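Local structure of phosphoacetylglucosamine mutase (Aspergillus lentulus, 5O9X) at residues Glu401-Ser404 with Pro405-Arg409; Lys442-Thr445 with Pro446-Leu450; Ala197-Lys200 with Arg201-Arg204; His168-Val171 with Arg172-Thr176; Ala259-Val262 with Lys263-Arg267. The protein catalyses the interconversion of N-acetylglucosamine 6-phosphate and N-acetylglucosamine 1-phosphate, a step on the route to UDP-N-acetylglucosamine. The protein carries 1 engineered substitution. All coordinates share one frame; numbering follows the deposited sequence.

Interaction 1. Residues Glu401-Ser404 with Pro405-Arg409; sequences EPQS and PAQQR
The N-cap of helix 405-420 is formed by Ser-404, whose backbone and side chain both face Gln-407 three residues further on. Gln-407 holds CG beside its own backbone N (chi1 -56°) and then runs extended, which carries its amide back over the start of the helix. There Gln-407 OE1 takes a weak hydrogen bond from Ser-404 N at 3.1 Å, bent to 129° at the hydrogen. The Ser-404 hydroxyl lies close by, with OG 3.1 Å from the same Gln-407 OE1, and OG also rests 3.4 Å from Gln-407 CG. Behind the cap the helix takes up its regular pattern, Gln-408 N donating to Ser-404 O at 2.9 Å in a nearly straight bond. Pro-402 adds an apolar contact, its ring carbon CB meeting Gln-407 CB at 3.5 Å, so the approaching loop packs on the aliphatic base of the glutamine. The amide of Gln-408 has its own partner, NE2 being bonded to Glu-412 one turn on. Pro-405, in the first turn, has no N-H that would need a partner. Serine before proline, answered weakly by a glutamine three residues later, resembles one half of a capping box, here in a surface loop between two helices.

Interaction 2. Residues Lys442-Thr445 with Pro446-Leu450; sequences KGWT and PKEWL
Trp-444 lays one face of its indole over Glu-448, whose CB stands 3.5 Å from the centroid of the five-membered ring and only 12° off the ring normal, a CH-pi contact. On the opposite face Lys-442 CD lies over the six-membered ring, so the two chains cover different ends of the indole. Glu-448 then bends at chi2 (79°), turning the carboxylate back to Thr-445, the N-cap of helix 446-451. Glu-448 OE1 receives two hydrogen bonds: Thr-445 N approaches nearly along the C-O axis at 2.8 Å, and Thr-445 OG1 comes from the syn side at 2.7 Å, 31° out of the carboxylate plane. Both bonds grip the one oxygen, holding that end of the carboxylate at the cap, and with the nearby helix start would probably favour the charged form. The N-H bond to the glutamate is the backbone half of a capping box. Trp-444 also reaches along the helix, CE3 meeting Trp-449 CB at 4.0 Å. Trp-449 itself gives its NE1 to Arg-308 O and stacks edge-to-face with Tyr-292. The turn thus follows helix 428-442 and sets both tryptophans on helix 306-324, while Pro-446 and Leu-450 lean on Phe-294 of strand 290-295.

Interaction 3. Residues Ala197-Lys200 with Arg201-Arg204; sequences AAFK and RVMR
At the C-terminal end of helix 188-202, Met-203 folds over the ring of Phe-199 four residues earlier. The two side chains run side by side and point the same way. Met-203 CG sits squarely above the middle of the ring, 3.5 Å from its centroid, and makes a CH-pi contact. The bend at chi2 (-66°) keeps the sulfur near the same face, so Met-203 SD stands 4.5 Å from the Phe-199 centroid in an oblique position, nearest to CE1 and CZ. Val-202 CG2 touches the ring as well, 4.0 Å from Phe-199 CD1, its chain crossing that of the phenylalanine at about a right angle. Beneath these groups the backbone is still helical: Val-202 N donates to Ala-198 O at 2.9 Å. Met-203 N bonds to Phe-199 O at 2.9 Å and weakly to Lys-200 O, as the helix unwinds. The far side differs in character, for Arg-201 forms a salt bridge to Asp-419 of helix 405-420. Phe-199 and Met-203 both face helix 428-442, at Leu-433 and at Ala-437 and Ala-440, and their overlap is a Met-aromatic pair of the i to i+4 kind, one helical turn apart.

Interaction 4. Residues His168-Val171 with Arg172-Thr176; sequences HYVV and RCKNT
With Tyr-169 CG swung opposite its backbone N (chi1 163°) and Cys-173 SG turned beside its own N (chi1 -70°), the phenol ring leans along the helix and the thiol of the next turn comes to lie on its face. The sulfur, Cys-173 SG, sits 3.5 Å from the Tyr-169 centroid and 22° off the ring normal. It is displaced toward the hydroxyl end, where Cys-173 SG approaches Tyr-169 CZ to 3.2 Å, a tight sulfur-aromatic contact. The far end of the ring is held by the bond from Tyr-169 OH to Glu-185 O, and the edge-to-face contact with Tyr-191 helps set the ring's turn. Both Tyr-169 and Cys-173 belong to helix 164-176, which follows strand 155-161 in the alpha/beta/alpha domain I and packs on its mixed sheet. Val-170 and Val-171 deliver that packing, Val-170 on Val-129 and Met-159, Val-171 on Val-129 and Val-81. Regular i to i+4 bonds run through the segment: Arg-172 N to His-168 O at 3.1 Å, Cys-173 N to Tyr-169 O at 2.9 Å and Lys-174 N to Val-170 O at 2.9 Å. Lys-174 lies alongside Val-170, its CD 4.1 Å from Val-170 CG1, before chi3 and chi4 bend its end away. It makes a cation-pi contact with Trp-61, as the extended Arg-172 does with Tyr-183. Further along, Thr-176 OG1 donates to Arg-172 O at 3.0 Å from above the carbonyl plane.

Interaction 5. Residues Ala259-Val262 with Lys263-Arg267; sequences ADYV and KTKQR
Side chains one turn apart on the short helix 259-265 meet here, joined by the chain just beyond it: Lys-265 covers one face of Tyr-261 and Arg-267 reaches the phenol end. Lys-265 CG stands above the ring centre, 3.9 Å from the Tyr-261 centroid and 12° off the normal, a CH-pi contact. Arg-267 comes up with CD 3.5 Å from Tyr-261 OH, and that oxygen lies over one face of the guanidinium, whose plane is turned 54° from the ring. Arg-267 CG stands between its backbone N and carbonyl carbon (chi1 66°), turning the chain toward the Tyr-261 ring. Between the two arms the helix ends: Gln-266 has positive phi, and its N bonds weakly to Val-262 O. This helix belongs to domain II, where Val-262 packs on strands 290-295 and 301-304. Val-262 CA approaches Arg-267 O at 3.5 Å, a CA-H...O contact to a carbonyl oxygen buried with no hydrogen-bond partner in the model. One turn back, Asp-260 O accepts from Thr-264 N at 2.9 Å and from Thr-264 OG1 at 2.7 Å, from opposite faces of the carbonyl plane. The Asp-260 side chain lies about 7 Å from the bound glucose 1,6-bisphosphate.

Along the chain the order is interaction 4, interaction 3, interaction 5, interaction 1 and interaction 2, and none touches another. Interaction 4 lies in domain I, interactions 3 and 5 in domain II, interaction 1 in domain III, and interaction 2 starts at the end of the domain III range. Interactions 1 and 3 have centres about 18 Å apart, because helix 405-420, opened by interaction 1, packs against helix 188-202. Helix 428-442 also covers interaction 3 and leads into interaction 2, about 20 Å away between centres. These three thus lie far from the chain's centre, around helices joining domains II and III, whereas interactions 4 and 5, in different domains, each bring a side chain within about 9 Å of the bound bisphosphate.

Interaction 1. Residues Glu401-Ser404 with Pro405-Arg409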
# COMPACT_ATOMS: atom_id res chain seq x y z
N GLU A 401 8.82 5.00 32.76
CA GLU A 401 9.89 4.27 33.48
C GLU A 401 9.26 3.14 34.28
O GLU A 401 8.60 3.36 35.27
CB GLU A 401 10.64 5.22 34.42
CG GLU A 401 11.52 6.27 33.75
CD GLU A 401 11.76 7.43 34.71
OE1 GLU A 401 12.14 7.17 35.89
OE2 GLU A 401 11.50 8.60 34.33
N PRO A 402 9.39 1.88 33.83
CA PRO A 402 8.46 0.94 34.49
C PRO A 402 9.09 0.34 35.79
O PRO A 402 10.27 0.45 35.94
CB PRO A 402 8.21 -0.13 33.39
CG PRO A 402 8.98 0.35 32.18
CD PRO A 402 10.08 1.25 32.71
N GLN A 403 8.27 -0.18 36.69
CA GLN A 403 8.66 -0.64 38.01
C GLN A 403 9.65 -1.82 37.87
O GLN A 403 10.56 -1.86 38.62
CB GLN A 403 7.44 -1.10 38.90
CG GLN A 403 7.80 -1.67 40.33
CD GLN A 403 6.91 -2.84 40.87
OE1 GLN A 403 6.12 -2.65 41.79
NE2 GLN A 403 7.08 -4.07 40.30
N SER A 404 9.47 -2.76 36.94
CA SER A 404 10.25 -4.04 36.97
C SER A 404 10.92 -4.44 35.67
O SER A 404 10.55 -3.93 34.53
CB SER A 404 9.35 -5.16 37.50
OG SER A 404 8.48 -5.41 36.40
N PRO A 405 11.95 -5.31 35.77
CA PRO A 405 12.59 -5.74 34.53
C PRO A 405 11.65 -6.34 33.45
O PRO A 405 11.91 -6.11 32.26
CB PRO A 405 13.62 -6.77 35.00
CG PRO A 405 14.03 -6.16 36.32
CD PRO A 405 12.72 -5.74 36.94
N ALA A 406 10.61 -7.11 33.83
CA ALA A 406 9.68 -7.71 32.78
C ALA A 406 9.00 -6.53 32.05
O ALA A 406 8.79 -6.56 30.79
CB ALA A 406 8.59 -8.62 33.42
N GLN A 407 8.67 -5.47 32.81
CA GLN A 407 7.97 -4.34 32.18
C GLN A 407 8.88 -3.56 31.29
O GLN A 407 8.51 -3.11 30.17
CB GLN A 407 7.25 -3.46 33.24
CG GLN A 407 6.27 -4.24 34.12
CD GLN A 407 5.74 -3.41 35.30
OE1 GLN A 407 6.50 -3.05 36.19
NE2 GLN A 407 4.44 -3.16 35.33
N GLN A 408 10.13 -3.39 31.75
CA GLN A 408 11.14 -2.74 30.91
C GLN A 408 11.38 -3.53 29.59
O GLN A 408 11.62 -2.92 28.54
CB GLN A 408 12.47 -2.67 31.70
CG GLN A 408 13.61 -1.90 31.01
CD GLN A 408 13.25 -0.41 30.77
OE1 GLN A 408 12.54 0.25 31.60
NE2 GLN A 408 13.68 0.11 29.60
N ARG A 409 11.44 -4.86 29.66
CA ARG A 409 11.69 -5.64 28.42
C ARG A 409 10.55 -5.39 27.39
O ARG A 409 10.79 -5.20 26.19
CB ARG A 409 11.80 -7.16 28.74
CG ARG A 409 13.15 -7.52 29.39
CD ARG A 409 13.39 -9.04 29.52
NE ARG A 409 12.44 -9.68 30.47
CZ ARG A 409 12.64 -9.81 31.78
NH1 ARG A 409 13.74 -9.33 32.33
NH2 ARG A 409 11.76 -10.41 32.53

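Interaction 2. Residues Lys442-Thr445 with Pro446-Leu450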
# COMPACT_ATOMS: atom_id res chain seq x y z
N LYS A 442 5.64 -14.75 20.31
CA LYS A 442 4.49 -15.56 20.76
C LYS A 442 4.85 -17.04 20.82
O LYS A 442 4.22 -17.80 21.59
CB LYS A 442 3.25 -15.34 19.84
CG LYS A 442 2.61 -13.91 19.96
CD LYS A 442 1.36 -13.91 19.00
CE LYS A 442 0.42 -12.70 19.08
NZ LYS A 442 -0.19 -12.59 20.45
N GLY A 443 5.80 -17.47 19.99
CA GLY A 443 6.23 -18.91 19.89
C GLY A 443 5.33 -19.63 18.88
O GLY A 443 5.43 -20.83 18.67
N TRP A 444 4.48 -18.86 18.19
CA TRP A 444 3.47 -19.45 17.30
C TRP A 444 4.04 -19.90 15.98
O TRP A 444 5.05 -19.30 15.49
CB TRP A 444 2.44 -18.34 16.94
CG TRP A 444 1.34 -18.18 17.89
CD1 TRP A 444 1.18 -18.80 19.16
CD2 TRP A 444 0.26 -17.28 17.75
NE1 TRP A 444 0.01 -18.38 19.71
CE2 TRP A 444 -0.55 -17.42 18.91
CE3 TRP A 444 -0.13 -16.38 16.72
CZ2 TRP A 444 -1.74 -16.70 19.08
CZ3 TRP A 444 -1.33 -15.65 16.91
CH2 TRP A 444 -2.11 -15.81 18.06
N THR A 445 3.43 -20.95 15.43
CA THR A 445 3.61 -21.33 13.99
C THR A 445 2.43 -20.82 13.19
O THR A 445 1.46 -20.34 13.80
CB THR A 445 3.67 -22.86 13.77
OG1 THR A 445 2.37 -23.44 14.01
CG2 THR A 445 4.75 -23.56 14.71
N PRO A 446 2.44 -20.96 11.83
CA PRO A 446 1.21 -20.51 11.09
C PRO A 446 -0.10 -21.24 11.54
O PRO A 446 -1.18 -20.64 11.56
CB PRO A 446 1.53 -20.86 9.61
CG PRO A 446 3.07 -20.76 9.52
CD PRO A 446 3.60 -21.19 10.91
N LYS A 447 0.03 -22.48 11.93
CA LYS A 447 -1.12 -23.19 12.57
C LYS A 447 -1.82 -22.34 13.66
O LYS A 447 -3.06 -22.21 13.62
CB LYS A 447 -0.66 -24.55 13.20
CG LYS A 447 -1.83 -25.27 13.91
CD LYS A 447 -1.38 -26.59 14.56
CE LYS A 447 -2.63 -27.36 15.01
NZ LYS A 447 -2.31 -28.32 16.10
N GLU A 448 -1.07 -21.86 14.70
CA GLU A 448 -1.70 -21.05 15.77
C GLU A 448 -2.23 -19.73 15.32
O GLU A 448 -3.29 -19.23 15.78
CB GLU A 448 -0.72 -20.82 16.97
CG GLU A 448 -0.49 -22.09 17.79
CD GLU A 448 0.49 -23.05 17.16
OE1 GLU A 448 1.40 -22.62 16.42
OE2 GLU A 448 0.38 -24.26 17.38
N TRP A 449 -1.53 -19.11 14.38
CA TRP A 449 -2.01 -17.86 13.85
C TRP A 449 -3.34 -18.08 13.07
O TRP A 449 -4.28 -17.33 13.25
CB TRP A 449 -0.89 -17.28 12.90
CG TRP A 449 -1.18 -15.89 12.32
CD1 TRP A 449 -2.21 -15.01 12.65
CD2 TRP A 449 -0.41 -15.26 11.31
NE1 TRP A 449 -2.07 -13.85 11.90
CE2 TRP A 449 -0.98 -13.98 11.06
CE3 TRP A 449 0.71 -15.65 10.55
CZ2 TRP A 449 -0.48 -13.10 10.07
CZ3 TRP A 449 1.22 -14.76 9.61
CH2 TRP A 449 0.63 -13.51 9.37
N LEU A 450 -3.39 -19.11 12.23
CA LEU A 450 -4.64 -19.44 11.52
C LEU A 450 -5.81 -19.73 12.50
O LEU A 450 -6.95 -19.30 12.24
CB LEU A 450 -4.45 -20.60 10.52
CG LEU A 450 -5.66 -20.89 9.56
CD1 LEU A 450 -5.70 -19.82 8.47
CD2 LEU A 450 -5.44 -22.26 8.98

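Interaction 3. Residues Ala197-Lys200 with Arg201-Arg204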
# COMPACT_ATOMS: atom_id res chain seq x y z
N ALA A 197 18.70 -2.64 11.96
CA ALA A 197 18.95 -2.27 13.35
C ALA A 197 17.68 -2.41 14.23
O ALA A 197 17.75 -2.89 15.39
CB ALA A 197 19.58 -0.87 13.46
N ALA A 198 16.54 -1.99 13.68
CA ALA A 198 15.24 -2.07 14.38
C ALA A 198 14.85 -3.55 14.60
O ALA A 198 14.47 -3.95 15.73
CB ALA A 198 14.17 -1.31 13.63
N PHE A 199 15.04 -4.38 13.58
CA PHE A 199 14.76 -5.83 13.70
C PHE A 199 15.65 -6.50 14.72
O PHE A 199 15.18 -7.34 15.54
CB PHE A 199 14.94 -6.52 12.37
CG PHE A 199 14.46 -7.96 12.34
CD1 PHE A 199 13.10 -8.28 12.57
CD2 PHE A 199 15.37 -8.99 12.06
CE1 PHE A 199 12.72 -9.67 12.49
CE2 PHE A 199 14.99 -10.34 11.95
CZ PHE A 199 13.63 -10.66 12.18
N LYS A 200 16.95 -6.19 14.68
CA LYS A 200 17.85 -6.68 15.78
C LYS A 200 17.31 -6.38 17.18
O LYS A 200 17.26 -7.27 18.03
CB LYS A 200 19.29 -6.11 15.61
CG LYS A 200 20.30 -6.76 16.56
CD LYS A 200 21.68 -6.13 16.40
CE LYS A 200 22.74 -6.80 17.30
NZ LYS A 200 23.34 -7.92 16.55
N ARG A 201 16.91 -5.14 17.45
CA ARG A 201 16.39 -4.76 18.75
C ARG A 201 15.07 -5.48 19.06
O ARG A 201 14.90 -6.01 20.15
CB ARG A 201 16.10 -3.25 18.85
CG ARG A 201 17.36 -2.40 19.12
CD ARG A 201 17.08 -0.94 18.73
NE ARG A 201 16.15 -0.31 19.68
CZ ARG A 201 15.34 0.71 19.36
NH1 ARG A 201 15.29 1.15 18.09
NH2 ARG A 201 14.55 1.29 20.29
N VAL A 202 14.12 -5.46 18.13
CA VAL A 202 12.86 -6.17 18.37
C VAL A 202 13.12 -7.65 18.64
O VAL A 202 12.37 -8.22 19.42
CB VAL A 202 11.75 -6.00 17.30
CG1 VAL A 202 11.49 -4.56 16.90
CG2 VAL A 202 12.00 -6.81 16.07
N MET A 203 14.14 -8.27 18.05
CA MET A 203 14.34 -9.69 18.17
C MET A 203 15.08 -10.09 19.47
O MET A 203 15.35 -11.26 19.66
CB MET A 203 15.05 -10.33 16.97
CG MET A 203 14.16 -10.32 15.67
SD MET A 203 12.72 -11.41 15.96
CE MET A 203 13.42 -13.07 15.99
N ARG A 204 15.51 -9.13 20.28
CA ARG A 204 16.41 -9.46 21.44
C ARG A 204 15.72 -10.57 22.28
O ARG A 204 14.55 -10.43 22.70
CB ARG A 204 16.73 -8.24 22.31
CG ARG A 204 17.56 -8.59 23.57
CD ARG A 204 17.45 -7.54 24.69
NE ARG A 204 17.68 -6.19 24.17
CZ ARG A 204 18.89 -5.65 23.95
NH1 ARG A 204 20.00 -6.34 24.22
NH2 ARG A 204 18.96 -4.42 23.45

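Interaction 4. Residues His168-Val171 with Arg172-Thr176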
# COMPACT_ATOMS: atom_id res chain seq x y z
N HIS A 168 9.24 6.37 -0.56
CA HIS A 168 8.63 7.12 0.58
C HIS A 168 9.63 7.38 1.74
O HIS A 168 9.67 8.49 2.37
CB HIS A 168 7.49 6.28 1.14
CG HIS A 168 6.22 6.39 0.36
ND1 HIS A 168 6.05 5.80 -0.87
CD2 HIS A 168 5.06 7.04 0.65
CE1 HIS A 168 4.80 6.01 -1.27
NE2 HIS A 168 4.20 6.80 -0.39
N TYR A 169 10.41 6.35 2.07
CA TYR A 169 11.49 6.45 3.08
C TYR A 169 12.50 7.55 2.73
O TYR A 169 12.83 8.37 3.60
CB TYR A 169 12.21 5.06 3.29
CG TYR A 169 13.51 5.17 3.97
CD1 TYR A 169 13.59 5.04 5.42
CD2 TYR A 169 14.69 5.43 3.26
CE1 TYR A 169 14.82 5.14 6.07
CE2 TYR A 169 15.91 5.56 3.93
CZ TYR A 169 15.97 5.42 5.32
OH TYR A 169 17.21 5.56 5.99
N VAL A 170 12.96 7.59 1.47
CA VAL A 170 13.95 8.59 0.99
C VAL A 170 13.39 10.02 1.13
O VAL A 170 14.11 10.91 1.58
CB VAL A 170 14.39 8.34 -0.47
CG1 VAL A 170 15.24 9.50 -1.02
CG2 VAL A 170 15.22 7.07 -0.55
N VAL A 171 12.15 10.23 0.69
CA VAL A 171 11.45 11.53 0.81
C VAL A 171 11.45 12.03 2.30
O VAL A 171 11.92 13.13 2.56
CB VAL A 171 10.01 11.49 0.27
CG1 VAL A 171 9.34 12.88 0.54
CG2 VAL A 171 10.05 11.18 -1.27
N ARG A 172 10.91 11.21 3.20
CA ARG A 172 10.92 11.50 4.66
C ARG A 172 12.35 11.79 5.16
O ARG A 172 12.59 12.84 5.79
CB ARG A 172 10.21 10.43 5.46
CG ARG A 172 10.03 10.86 6.89
CD ARG A 172 9.24 9.82 7.60
NE ARG A 172 8.91 10.19 8.98
CZ ARG A 172 7.95 9.58 9.68
NH1 ARG A 172 7.27 8.57 9.13
NH2 ARG A 172 7.65 9.96 10.91
N CYS A 173 13.30 10.93 4.83
CA CYS A 173 14.69 11.20 5.24
C CYS A 173 15.22 12.55 4.78
O CYS A 173 15.80 13.30 5.61
CB CYS A 173 15.69 10.11 4.77
SG CYS A 173 15.40 8.59 5.68
N LYS A 174 15.07 12.87 3.50
CA LYS A 174 15.68 14.11 3.01
C LYS A 174 14.97 15.36 3.68
O LYS A 174 15.57 16.44 3.83
CB LYS A 174 15.59 14.22 1.49
CG LYS A 174 16.32 13.16 0.71
CD LYS A 174 16.25 13.48 -0.76
CE LYS A 174 17.28 14.55 -1.11
NZ LYS A 174 18.68 14.14 -0.88
N ASN A 175 13.71 15.22 4.04
CA ASN A 175 13.01 16.36 4.63
C ASN A 175 13.22 16.49 6.15
O ASN A 175 12.75 17.44 6.75
CB ASN A 175 11.53 16.34 4.29
CG ASN A 175 11.27 16.68 2.82
OD1 ASN A 175 10.47 15.99 2.17
ND2 ASN A 175 11.94 17.68 2.31
N THR A 176 13.87 15.50 6.76
CA THR A 176 14.06 15.50 8.19
C THR A 176 15.53 15.47 8.58
O THR A 176 15.84 15.50 9.78
CB THR A 176 13.33 14.34 8.90
OG1 THR A 176 13.90 13.09 8.46
CG2 THR A 176 11.79 14.40 8.70

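Interaction 5. Residues Ala259-Val262 with Lys263-Arg267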
# COMPACT_ATOMS: atom_id res chain seq x y z
N ALA A 259 1.33 -11.12 -4.45
CA ALA A 259 0.27 -11.09 -3.39
C ALA A 259 -1.05 -10.96 -4.09
O ALA A 259 -2.02 -11.45 -3.61
CB ALA A 259 0.47 -9.85 -2.50
N ASP A 260 -1.14 -10.21 -5.19
CA ASP A 260 -2.51 -10.03 -5.79
C ASP A 260 -3.08 -11.34 -6.41
O ASP A 260 -4.24 -11.72 -6.24
CB ASP A 260 -2.46 -8.92 -6.88
CG ASP A 260 -3.84 -8.72 -7.49
OD1 ASP A 260 -4.77 -8.31 -6.74
OD2 ASP A 260 -4.02 -9.06 -8.71
N TYR A 261 -2.19 -12.11 -7.05
CA TYR A 261 -2.55 -13.42 -7.54
C TYR A 261 -3.03 -14.31 -6.34
O TYR A 261 -4.11 -14.93 -6.41
CB TYR A 261 -1.35 -14.09 -8.30
CG TYR A 261 -1.70 -15.53 -8.76
CD1 TYR A 261 -2.16 -15.79 -10.08
CD2 TYR A 261 -1.56 -16.60 -7.88
CE1 TYR A 261 -2.48 -17.08 -10.53
CE2 TYR A 261 -1.93 -17.88 -8.29
CZ TYR A 261 -2.35 -18.10 -9.63
OH TYR A 261 -2.68 -19.38 -9.99
N VAL A 262 -2.24 -14.39 -5.27
CA VAL A 262 -2.56 -15.29 -4.17
C VAL A 262 -3.91 -14.89 -3.53
O VAL A 262 -4.76 -15.74 -3.24
CB VAL A 262 -1.40 -15.29 -3.17
CG1 VAL A 262 -1.74 -16.10 -1.90
CG2 VAL A 262 -0.17 -16.01 -3.82
N LYS A 263 -4.06 -13.60 -3.24
CA LYS A 263 -5.30 -13.13 -2.61
C LYS A 263 -6.56 -13.30 -3.49
O LYS A 263 -7.61 -13.71 -2.97
CB LYS A 263 -5.08 -11.66 -2.24
CG LYS A 263 -6.37 -10.95 -1.68
CD LYS A 263 -6.84 -11.50 -0.31
CE LYS A 263 -8.16 -10.87 0.11
NZ LYS A 263 -8.72 -11.61 1.30
N THR A 264 -6.48 -12.97 -4.80
CA THR A 264 -7.69 -13.01 -5.66
C THR A 264 -8.02 -14.46 -6.01
O THR A 264 -9.18 -14.81 -6.08
CB THR A 264 -7.51 -12.19 -6.99
OG1 THR A 264 -6.31 -12.60 -7.66
CG2 THR A 264 -7.37 -10.70 -6.62
N LYS A 265 -7.00 -15.29 -6.24
CA LYS A 265 -7.26 -16.70 -6.58
C LYS A 265 -7.36 -17.62 -5.38
O LYS A 265 -7.79 -18.80 -5.52
CB LYS A 265 -6.14 -17.24 -7.51
CG LYS A 265 -5.89 -16.46 -8.81
CD LYS A 265 -7.01 -16.74 -9.78
CE LYS A 265 -6.83 -16.08 -11.16
NZ LYS A 265 -6.75 -17.25 -12.10
N GLN A 266 -6.92 -17.16 -4.19
CA GLN A 266 -6.91 -18.00 -2.97
C GLN A 266 -6.21 -19.35 -3.17
O GLN A 266 -6.79 -20.43 -2.91
CB GLN A 266 -8.33 -18.21 -2.37
CG GLN A 266 -8.96 -16.86 -1.97
CD GLN A 266 -10.29 -16.96 -1.18
OE1 GLN A 266 -10.68 -18.01 -0.74
NE2 GLN A 266 -10.97 -15.83 -0.98
N ARG A 267 -4.95 -19.27 -3.58
CA ARG A 267 -4.13 -20.46 -3.87
C ARG A 267 -2.70 -19.96 -3.97
O ARG A 267 -2.45 -18.74 -4.22
CB ARG A 267 -4.60 -21.15 -5.17
CG ARG A 267 -4.40 -20.33 -6.45
CD ARG A 267 -4.64 -21.15 -7.74
NE ARG A 267 -3.55 -22.13 -7.77
CZ ARG A 267 -3.26 -22.98 -8.77
NH1 ARG A 267 -3.97 -23.01 -9.88
NH2 ARG A 267 -2.21 -23.79 -8.62